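Side-chain contacts in DyP2 (Amycolatopsis sp. ATCC 39116, PDB 4G2C), which is a multifunctional haem-containing dye-decolorising peroxidase of a lignin-reactive bacterium, probably using peroxide to oxidise dyes and related substrates and carrying a bound manganese ion: residues A[155-158]-A[159-162]; A[225-228]-A[229-232]; A[281-284]-A[285-289]. All coordinates share one frame; numbering follows the deposited sequence.

Interaction 1: A[155-158]-A[159-162]; sequences EWEG and HYQQ
Q161 and Q162 use their side-chain amides to tie the turn at 158-161 back to W156 and G158. Q161 NE2 gives a nearly straight hydrogen bond to W156 O (3.1 Å), the acceptor lying close to the amide plane; its chain runs extended beyond CG (chi2 -159°), spanning five residues. Q162, bent at chi2, brings NE2 to G158 O at 3.0 Å. That carbonyl also accepts Q161 N, and the two donors arrive from opposite faces of its plane. Y160 N bonds to E157 O, completing a helix-like turn without regular helical bonding. Apolar contact is made by W156, whose CE3 meets Y160 CB at 3.7 Å, the two side chains crossing at about a right angle. E157 and H159 run side by side, OE1 lying at the imidazole edge 3.3 Å from CE1. Replacing Q161 by an alanine would probably leave W156 O without its amide donor and the turn less firmly joined to 155-157. The polar ends have partners on two strands: E157 OE1 pairs with K275, while H159 NE2 and Y160 OH share E199 OE2. Backbone carbonyls fix the turn, and polar side chains moor it to strands 193-205 and 267-278.

Interaction 2: A[225-228]-A[229-232]; sequences LFLT and EDVD
This is a helix N-terminus, with L227 as the N-cap residue, where the loop after strand 211-212 enters helix 228-237. L227 O accepts V231 N at 3.1 Å, and D230 N adds a weak bond to the same oxygen. One residue on, D232 N reaches T228 O at 2.9 Å, so the first turn is closed by backbone bonds. Around them, L225 folds back over the helix: its CB rests against V231 CG2 (3.7 Å), and its CD1 comes to 3.5 Å from D230 O. V231 puts CG2 there because that methyl lies beside its own backbone N while CG1 is anti to it (chi1 -178°). D230 lies alongside L227, pointing the same way, with OD2 about equally far from L227 CB and CD1. Several polar ends find partners earlier in the chain: T228 OG1 bonds to T37, E229 OE2 to the backbone N of K41, and D230 OD1 forms a salt bridge with K60; D232 OD1 instead pairs with R235, within the helix. The helix start is thereby joined to residues far upstream. A single water bridges loop and helix, accepting from F226 N at 3.0 Å and donating to D230 OD2 at 2.6 Å.

Interaction 3: A[281-284]-A[285-289]; sequences RLFK and EAERD. With MN (manganese (II) ion), chain D.
K284 and E287, one turn apart on helix 280-293, run side by side and point the same way, forming an i to i+3 salt bridge at the manganese site. From its CB, E287 first passes K284 O (3.6 Å). With CG anti to the carbonyl carbon (chi1 -63°), the chain then extends away from the helix; CG comes to 3.3 Å from F283 O and CD is carried out to the metal. The two carboxylate oxygens have different tasks. OE1 takes the ammonium NZ of K284 at 2.7 Å, met from above the carboxylate plane, and also sits at the edge of the F283 ring, 3.3 Å from CE2, with ring and carboxylate planes nearly perpendicular (89°). Y217 OH adds a weak hydrogen bond to OE1, and K284 NZ has a second acceptor in F215 O, while the F283 ring stacks on F215. The lysine reaches across by bending at chi2 (-50°), which brings CD to 3.4 Å from E287 OE1, so methylenes as well as the charge lie along the glutamate. Such a grip on OE1 probably limits rotation of the carboxylate and leaves OE2 directed at the metal, which E313 also binds. Farther round the helix, R288 holds D289 OD1 side-on with NE and NH2, the acceptor lying in the guanidinium plane, and turns one face over E285 CA. At its tip, E287 OE2 binds manganese at 2.3 Å, and a water ligates the ion at the same distance.

All three contacts are local and partly buried, and no two of them touch. Buried residues are W156 and Y160 in interaction 1, L227 and V231 in interaction 2, and F283, A286 and E287 in interaction 3, where R281 and R288 are exposed. Each holds a different element: a loop turn, the start of helix 228-237, and the first turns of helix 280-293. In the irregular loop, side-chain amides bond to backbone carbonyls; at the helix start, main-chain bonds dominate, with one leucine-valine contact and a bridging water; within helix 280-293, regular backbone bonds run beside the K284-E287 ion pair and a bound metal. The salt bridges of interactions 1 and 2 go to residues outside their segments.

Interaction 1: A[155-158]-A[159-162]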
ATOM      1  N   GLU A 155      13.142   1.906  19.051  1.00 34.28           N
ATOM      2  CA  GLU A 155      12.360   0.678  19.142  1.00 32.39           C
ATOM      3  C   GLU A 155      12.253  -0.043  17.793  1.00 32.70           C
ATOM      4  O   GLU A 155      11.711  -1.147  17.710  1.00 35.93           O
ATOM      5  CB  GLU A 155      10.968   0.966  19.717  1.00 35.56           C
ATOM      6  CG  GLU A 155      10.980   1.703  21.059  1.00 41.93           C
ATOM      7  CD  GLU A 155      11.721   0.934  22.159  1.00 57.40           C
ATOM      8  OE1 GLU A 155      11.599  -0.316  22.204  1.00 52.17           O
ATOM      9  OE2 GLU A 155      12.427   1.580  22.975  1.00 54.36           O
ATOM     10  N   TRP A 156      12.765   0.581  16.739  1.00 27.12           N
ATOM     11  CA  TRP A 156      12.752  -0.035  15.410  1.00 28.60           C
ATOM     12  C   TRP A 156      13.763  -1.171  15.327  1.00 27.67           C
ATOM     13  O   TRP A 156      14.716  -1.209  16.092  1.00 30.02           O
ATOM     14  CB  TRP A 156      13.112   0.992  14.337  1.00 25.62           C
ATOM     15  CG  TRP A 156      12.104   2.075  14.112  1.00 23.80           C
ATOM     16  CD1 TRP A 156      10.975   2.315  14.833  1.00 27.05           C
ATOM     17  CD2 TRP A 156      12.141   3.064  13.079  1.00 25.64           C
ATOM     18  NE1 TRP A 156      10.304   3.399  14.316  1.00 27.05           N
ATOM     19  CE2 TRP A 156      11.001   3.882  13.241  1.00 23.52           C
ATOM     20  CE3 TRP A 156      13.033   3.349  12.038  1.00 22.48           C
ATOM     21  CZ2 TRP A 156      10.720   4.952  12.390  1.00 23.43           C
ATOM     22  CZ3 TRP A 156      12.763   4.426  11.200  1.00 21.62           C
ATOM     23  CH2 TRP A 156      11.614   5.209  11.380  1.00 23.65           C
ATOM     24  N   GLU A 157      13.570  -2.091  14.388  1.00 28.47           N
ATOM     25  CA  GLU A 157      14.600  -3.095  14.126  1.00 29.76           C
ATOM     26  C   GLU A 157      15.909  -2.420  13.701  1.00 31.51           C
ATOM     27  O   GLU A 157      15.910  -1.316  13.136  1.00 29.46           O
ATOM     28  CB  GLU A 157      14.127  -4.138  13.099  1.00 30.43           C
ATOM     29  CG  GLU A 157      12.892  -4.933  13.566  1.00 30.89           C
ATOM     30  CD  GLU A 157      12.410  -5.993  12.576  1.00 29.92           C
ATOM     31  OE1 GLU A 157      12.915  -6.047  11.438  1.00 28.46           O
ATOM     32  OE2 GLU A 157      11.515  -6.783  12.951  1.00 38.24           O
ATOM     33  N   GLY A 158      17.019  -3.093  13.990  1.00 29.32           N
ATOM     34  CA  GLY A 158      18.347  -2.524  13.843  1.00 27.52           C
ATOM     35  C   GLY A 158      18.651  -1.889  12.501  1.00 33.79           C
ATOM     36  O   GLY A 158      19.141  -0.760  12.448  1.00 31.82           O
ATOM     37  N   HIS A 159      18.363  -2.596  11.411  1.00 33.47           N
ATOM     38  CA  HIS A 159      18.688  -2.065  10.085  1.00 32.75           C
ATOM     39  C   HIS A 159      17.943  -0.775   9.704  1.00 28.12           C
ATOM     40  O   HIS A 159      18.458   0.012   8.916  1.00 32.40           O
ATOM     41  CB  HIS A 159      18.586  -3.139   8.988  1.00 37.12           C
ATOM     42  CG  HIS A 159      17.288  -3.891   8.976  1.00 35.55           C
ATOM     43  ND1 HIS A 159      16.823  -4.600  10.066  1.00 41.65           N
ATOM     44  CD2 HIS A 159      16.368  -4.062   7.994  1.00 31.63           C
ATOM     45  CE1 HIS A 159      15.668  -5.167   9.759  1.00 36.71           C
ATOM     46  NE2 HIS A 159      15.372  -4.861   8.505  1.00 35.34           N
ATOM     47  N   TYR A 160      16.767  -0.540  10.291  1.00 25.79           N
ATOM     48  CA  TYR A 160      16.009   0.694  10.036  1.00 27.16           C
ATOM     49  C   TYR A 160      16.516   1.879  10.858  1.00 30.09           C
ATOM     50  O   TYR A 160      16.120   3.026  10.623  1.00 24.41           O
ATOM     51  CB  TYR A 160      14.494   0.487  10.236  1.00 23.11           C
ATOM     52  CG  TYR A 160      13.920  -0.547   9.283  1.00 23.86           C
ATOM     53  CD1 TYR A 160      13.785  -0.269   7.930  1.00 29.93           C
ATOM     54  CD2 TYR A 160      13.542  -1.804   9.725  1.00 28.68           C
ATOM     55  CE1 TYR A 160      13.280  -1.218   7.041  1.00 26.35           C
ATOM     56  CE2 TYR A 160      13.025  -2.762   8.841  1.00 28.47           C
ATOM     57  CZ  TYR A 160      12.908  -2.459   7.500  1.00 26.36           C
ATOM     58  OH  TYR A 160      12.412  -3.389   6.609  1.00 25.00           O
ATOM     59  N   GLN A 161      17.411   1.604  11.806  1.00 31.32           N
ATOM     60  CA  GLN A 161      18.013   2.669  12.607  1.00 27.01           C
ATOM     61  C   GLN A 161      19.232   3.245  11.888  1.00 33.62           C
ATOM     62  O   GLN A 161      19.727   4.309  12.251  1.00 35.49           O
ATOM     63  CB  GLN A 161      18.407   2.155  13.997  1.00 31.61           C
ATOM     64  CG  GLN A 161      17.238   1.637  14.857  1.00 29.68           C
ATOM     65  CD  GLN A 161      17.557   1.610  16.352  1.00 33.83           C
ATOM     66  OE1 GLN A 161      18.292   2.459  16.854  1.00 44.78           O
ATOM     67  NE2 GLN A 161      17.004   0.639  17.062  1.00 30.06           N
ATOM     68  N   GLN A 162      19.709   2.536  10.863  1.00 34.17           N
ATOM     69  CA  GLN A 162      20.905   2.940  10.116  1.00 35.52           C
ATOM     70  C   GLN A 162      20.554   3.943   9.032  1.00 33.88           C
ATOM     71  O   GLN A 162      19.397   4.063   8.642  1.00 37.48           O
ATOM     72  CB  GLN A 162      21.571   1.725   9.463  1.00 36.71           C
ATOM     73  CG  GLN A 162      21.642   0.502  10.363  1.00 42.17           C
ATOM     74  CD  GLN A 162      22.434   0.776  11.631  1.00 46.30           C
ATOM     75  OE1 GLN A 162      23.611   1.141  11.570  1.00 50.65           O
ATOM     76  NE2 GLN A 162      21.789   0.617  12.786  1.00 40.01           N
TER

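Interaction 2: A[225-228]-A[229-232]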
ATOM      1  N   LEU A 225      -6.771   3.867 -10.394  1.00 24.64           N
ATOM      2  CA  LEU A 225      -6.375   3.442 -11.736  1.00 23.63           C
ATOM      3  C   LEU A 225      -5.937   4.645 -12.577  1.00 26.21           C
ATOM      4  O   LEU A 225      -6.739   5.534 -12.867  1.00 23.68           O
ATOM      5  CB  LEU A 225      -7.508   2.679 -12.432  1.00 22.92           C
ATOM      6  CG  LEU A 225      -8.050   1.473 -11.644  1.00 25.02           C
ATOM      7  CD1 LEU A 225      -9.143   0.709 -12.394  1.00 19.34           C
ATOM      8  CD2 LEU A 225      -6.890   0.539 -11.261  1.00 29.59           C
ATOM      9  N   PHE A 226      -4.662   4.669 -12.958  1.00 20.72           N
ATOM     10  CA  PHE A 226      -4.105   5.791 -13.704  1.00 21.82           C
ATOM     11  C   PHE A 226      -4.207   5.583 -15.214  1.00 21.19           C
ATOM     12  O   PHE A 226      -4.035   6.513 -15.989  1.00 26.42           O
ATOM     13  CB  PHE A 226      -2.640   6.025 -13.297  1.00 19.06           C
ATOM     14  CG  PHE A 226      -2.437   6.114 -11.815  1.00 20.32           C
ATOM     15  CD1 PHE A 226      -2.795   7.264 -11.124  1.00 21.28           C
ATOM     16  CD2 PHE A 226      -1.924   5.027 -11.098  1.00 20.54           C
ATOM     17  CE1 PHE A 226      -2.627   7.345  -9.744  1.00 19.04           C
ATOM     18  CE2 PHE A 226      -1.746   5.100  -9.725  1.00 19.13           C
ATOM     19  CZ  PHE A 226      -2.092   6.267  -9.042  1.00 21.37           C
ATOM     20  N   LEU A 227      -4.477   4.351 -15.621  1.00 21.70           N
ATOM     21  CA  LEU A 227      -4.529   3.989 -17.033  1.00 28.69           C
ATOM     22  C   LEU A 227      -5.968   3.740 -17.463  1.00 29.66           C
ATOM     23  O   LEU A 227      -6.736   3.049 -16.778  1.00 24.22           O
ATOM     24  CB  LEU A 227      -3.674   2.744 -17.300  1.00 26.21           C
ATOM     25  CG  LEU A 227      -2.232   2.900 -16.797  1.00 30.03           C
ATOM     26  CD1 LEU A 227      -1.392   1.654 -17.091  1.00 24.71           C
ATOM     27  CD2 LEU A 227      -1.597   4.143 -17.405  1.00 25.57           C
ATOM     28  N   THR A 228      -6.328   4.318 -18.598  1.00 26.53           N
ATOM     29  CA  THR A 228      -7.699   4.250 -19.067  1.00 30.98           C
ATOM     30  C   THR A 228      -8.061   2.811 -19.368  1.00 30.31           C
ATOM     31  O   THR A 228      -9.204   2.407 -19.178  1.00 27.80           O
ATOM     32  CB  THR A 228      -7.895   5.119 -20.325  1.00 32.13           C
ATOM     33  OG1 THR A 228      -7.640   6.490 -19.986  1.00 33.67           O
ATOM     34  CG2 THR A 228      -9.312   4.995 -20.839  1.00 34.78           C
ATOM     35  N   GLU A 229      -7.067   2.051 -19.834  1.00 30.48           N
ATOM     36  CA  GLU A 229      -7.229   0.632 -20.149  1.00 31.84           C
ATOM     37  C   GLU A 229      -7.547  -0.164 -18.878  1.00 29.06           C
ATOM     38  O   GLU A 229      -8.198  -1.209 -18.929  1.00 26.65           O
ATOM     39  CB  GLU A 229      -5.948   0.061 -20.796  1.00 30.90           C
ATOM     40  CG  GLU A 229      -5.609   0.574 -22.213  1.00 34.35           C
ATOM     41  CD  GLU A 229      -5.001   1.977 -22.244  1.00 30.28           C
ATOM     42  OE1 GLU A 229      -4.777   2.569 -21.169  1.00 28.64           O
ATOM     43  OE2 GLU A 229      -4.747   2.491 -23.356  1.00 34.58           O
ATOM     44  N   ASP A 230      -7.052   0.315 -17.743  1.00 23.85           N
ATOM     45  CA  ASP A 230      -7.355  -0.326 -16.468  1.00 29.00           C
ATOM     46  C   ASP A 230      -8.789   0.018 -16.045  1.00 26.45           C
ATOM     47  O   ASP A 230      -9.506  -0.818 -15.508  1.00 22.80           O
ATOM     48  CB  ASP A 230      -6.356   0.098 -15.387  1.00 29.47           C
ATOM     49  CG  ASP A 230      -5.085  -0.764 -15.376  1.00 32.19           C
ATOM     50  OD1 ASP A 230      -5.080  -1.859 -15.979  1.00 31.39           O
ATOM     51  OD2 ASP A 230      -4.100  -0.355 -14.726  1.00 26.66           O
ATOM     52  N   VAL A 231      -9.215   1.247 -16.319  1.00 26.88           N
ATOM     53  CA  VAL A 231     -10.572   1.633 -15.970  1.00 30.58           C
ATOM     54  C   VAL A 231     -11.580   0.866 -16.825  1.00 29.82           C
ATOM     55  O   VAL A 231     -12.613   0.411 -16.325  1.00 31.12           O
ATOM     56  CB  VAL A 231     -10.790   3.152 -16.033  1.00 34.94           C
ATOM     57  CG1 VAL A 231     -12.210   3.495 -15.616  1.00 27.90           C
ATOM     58  CG2 VAL A 231      -9.782   3.867 -15.133  1.00 27.21           C
ATOM     59  N   ASP A 232     -11.260   0.669 -18.095  1.00 29.32           N
ATOM     60  CA  ASP A 232     -12.130  -0.142 -18.950  1.00 33.51           C
ATOM     61  C   ASP A 232     -12.219  -1.570 -18.427  1.00 29.03           C
ATOM     62  O   ASP A 232     -13.298  -2.164 -18.389  1.00 29.87           O
ATOM     63  CB  ASP A 232     -11.637  -0.154 -20.403  1.00 31.11           C
ATOM     64  CG  ASP A 232     -11.713   1.207 -21.053  1.00 34.92           C
ATOM     65  OD1 ASP A 232     -12.392   2.096 -20.489  1.00 38.12           O
ATOM     66  OD2 ASP A 232     -11.106   1.386 -22.132  1.00 36.99           O
TER
HETATM   67  O   HOH W   1      -3.570   2.025 -13.737  1.00 26.17           O

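Interaction 3: A[281-284]-A[285-289]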
ATOM      1  N   ARG A 281      -2.747 -13.393  16.319  1.00 26.51           N
ATOM      2  CA  ARG A 281      -3.355 -13.938  17.524  1.00 28.17           C
ATOM      3  C   ARG A 281      -4.240 -12.914  18.231  1.00 31.06           C
ATOM      4  O   ARG A 281      -5.405 -13.178  18.540  1.00 27.56           O
ATOM      5  CB  ARG A 281      -2.278 -14.465  18.482  1.00 31.75           C
ATOM      6  CG  ARG A 281      -2.821 -14.916  19.849  1.00 37.19           C
ATOM      7  CD  ARG A 281      -2.018 -16.091  20.444  1.00 42.01           C
ATOM      8  NE  ARG A 281      -0.723 -15.712  21.022  1.00 52.00           N
ATOM      9  CZ  ARG A 281       0.428 -16.359  20.807  1.00 52.34           C
ATOM     10  NH1 ARG A 281       0.473 -17.426  20.002  1.00 46.47           N
ATOM     11  NH2 ARG A 281       1.547 -15.933  21.392  1.00 43.33           N
ATOM     12  N   LEU A 282      -3.681 -11.742  18.495  1.00 26.53           N
ATOM     13  CA  LEU A 282      -4.382 -10.756  19.293  1.00 29.03           C
ATOM     14  C   LEU A 282      -5.555 -10.175  18.499  1.00 32.48           C
ATOM     15  O   LEU A 282      -6.614  -9.840  19.059  1.00 28.06           O
ATOM     16  CB  LEU A 282      -3.410  -9.658  19.698  1.00 28.59           C
ATOM     17  CG  LEU A 282      -3.904  -8.452  20.478  1.00 26.66           C
ATOM     18  CD1 LEU A 282      -4.482  -8.850  21.813  1.00 22.35           C
ATOM     19  CD2 LEU A 282      -2.727  -7.509  20.664  1.00 35.17           C
ATOM     20  N   PHE A 283      -5.361 -10.061  17.188  1.00 28.49           N
ATOM     21  CA  PHE A 283      -6.407  -9.522  16.320  1.00 29.93           C
ATOM     22  C   PHE A 283      -7.612 -10.456  16.291  1.00 25.67           C
ATOM     23  O   PHE A 283      -8.753  -9.999  16.303  1.00 26.38           O
ATOM     24  CB  PHE A 283      -5.879  -9.241  14.892  1.00 24.67           C
ATOM     25  CG  PHE A 283      -6.823  -8.433  14.052  1.00 26.42           C
ATOM     26  CD1 PHE A 283      -6.834  -7.048  14.134  1.00 27.75           C
ATOM     27  CD2 PHE A 283      -7.732  -9.058  13.207  1.00 27.23           C
ATOM     28  CE1 PHE A 283      -7.722  -6.300  13.376  1.00 27.13           C
ATOM     29  CE2 PHE A 283      -8.611  -8.318  12.447  1.00 26.92           C
ATOM     30  CZ  PHE A 283      -8.607  -6.939  12.532  1.00 28.37           C
ATOM     31  N   LYS A 284      -7.353 -11.763  16.258  1.00 28.76           N
ATOM     32  CA  LYS A 284      -8.430 -12.752  16.283  1.00 28.31           C
ATOM     33  C   LYS A 284      -9.106 -12.830  17.650  1.00 29.46           C
ATOM     34  O   LYS A 284     -10.289 -13.142  17.737  1.00 35.09           O
ATOM     35  CB  LYS A 284      -7.934 -14.135  15.867  1.00 26.59           C
ATOM     36  CG  LYS A 284      -7.569 -14.236  14.418  1.00 29.70           C
ATOM     37  CD  LYS A 284      -8.684 -13.700  13.517  1.00 34.74           C
ATOM     38  CE  LYS A 284      -8.307 -13.862  12.050  1.00 30.63           C
ATOM     39  NZ  LYS A 284      -9.253 -13.196  11.124  1.00 33.88           N
ATOM     40  N   GLU A 285      -8.361 -12.551  18.711  1.00 26.64           N
ATOM     41  CA  GLU A 285      -8.942 -12.533  20.037  1.00 32.47           C
ATOM     42  C   GLU A 285      -9.849 -11.326  20.078  1.00 32.32           C
ATOM     43  O   GLU A 285     -10.964 -11.367  20.616  1.00 35.29           O
ATOM     44  CB  GLU A 285      -7.861 -12.417  21.122  1.00 32.90           C
ATOM     45  CG  GLU A 285      -7.054 -13.686  21.347  1.00 36.76           C
ATOM     46  CD  GLU A 285      -5.977 -13.516  22.413  1.00 46.17           C
ATOM     47  OE1 GLU A 285      -5.377 -12.420  22.495  1.00 45.64           O
ATOM     48  OE2 GLU A 285      -5.737 -14.472  23.180  1.00 53.83           O
ATOM     49  N   ALA A 286      -9.357 -10.241  19.503  1.00 31.37           N
ATOM     50  CA  ALA A 286     -10.130  -9.016  19.443  1.00 30.36           C
ATOM     51  C   ALA A 286     -11.419  -9.237  18.677  1.00 23.53           C
ATOM     52  O   ALA A 286     -12.457  -8.769  19.114  1.00 27.80           O
ATOM     53  CB  ALA A 286      -9.314  -7.868  18.841  1.00 24.38           C
ATOM     54  N   GLU A 287     -11.362  -9.942  17.543  1.00 32.78           N
ATOM     55  CA  GLU A 287     -12.595 -10.266  16.802  1.00 29.99           C
ATOM     56  C   GLU A 287     -13.541 -11.011  17.735  1.00 32.36           C
ATOM     57  O   GLU A 287     -14.731 -10.684  17.826  1.00 30.65           O
ATOM     58  CB  GLU A 287     -12.346 -11.130  15.548  1.00 27.67           C
ATOM     59  CG  GLU A 287     -11.479 -10.501  14.451  1.00 31.68           C
ATOM     60  CD  GLU A 287     -11.418 -11.328  13.150  1.00 31.10           C
ATOM     61  OE1 GLU A 287     -10.489 -11.072  12.343  1.00 30.51           O
ATOM     62  OE2 GLU A 287     -12.291 -12.214  12.916  1.00 33.71           O
ATOM     63  N   ARG A 288     -13.006 -12.015  18.430  1.00 30.44           N
ATOM     64  CA  ARG A 288     -13.818 -12.831  19.329  1.00 34.54           C
ATOM     65  C   ARG A 288     -14.493 -11.987  20.414  1.00 29.29           C
ATOM     66  O   ARG A 288     -15.701 -12.071  20.605  1.00 28.57           O
ATOM     67  CB  ARG A 288     -12.978 -13.936  19.970  1.00 33.75           C
ATOM     68  CG  ARG A 288     -13.760 -14.813  20.944  1.00 34.76           C
ATOM     69  CD  ARG A 288     -12.818 -15.511  21.914  1.00 45.10           C
ATOM     70  NE  ARG A 288     -12.028 -14.547  22.683  1.00 47.67           N
ATOM     71  CZ  ARG A 288     -10.747 -14.723  23.014  1.00 49.61           C
ATOM     72  NH1 ARG A 288     -10.110 -15.831  22.644  1.00 46.92           N
ATOM     73  NH2 ARG A 288     -10.102 -13.795  23.716  1.00 46.24           N
ATOM     74  N   ASP A 289     -13.700 -11.180  21.113  1.00 29.97           N
ATOM     75  CA  ASP A 289     -14.197 -10.373  22.215  1.00 30.46           C
ATOM     76  C   ASP A 289     -15.245  -9.336  21.789  1.00 35.59           C
ATOM     77  O   ASP A 289     -16.205  -9.093  22.525  1.00 31.67           O
ATOM     78  CB  ASP A 289     -13.044  -9.681  22.957  1.00 30.10           C
ATOM     79  CG  ASP A 289     -12.088 -10.673  23.626  1.00 40.96           C
ATOM     80  OD1 ASP A 289     -12.458 -11.857  23.816  1.00 41.86           O
ATOM     81  OD2 ASP A 289     -10.957 -10.261  23.958  1.00 43.24           O
TER
HETATM   82 MN    MN D 502     -13.181 -13.439  11.172  1.00 68.38          MN
HETATM   83  O   HOH W   2     -14.379 -11.889   9.933  1.00 33.89           O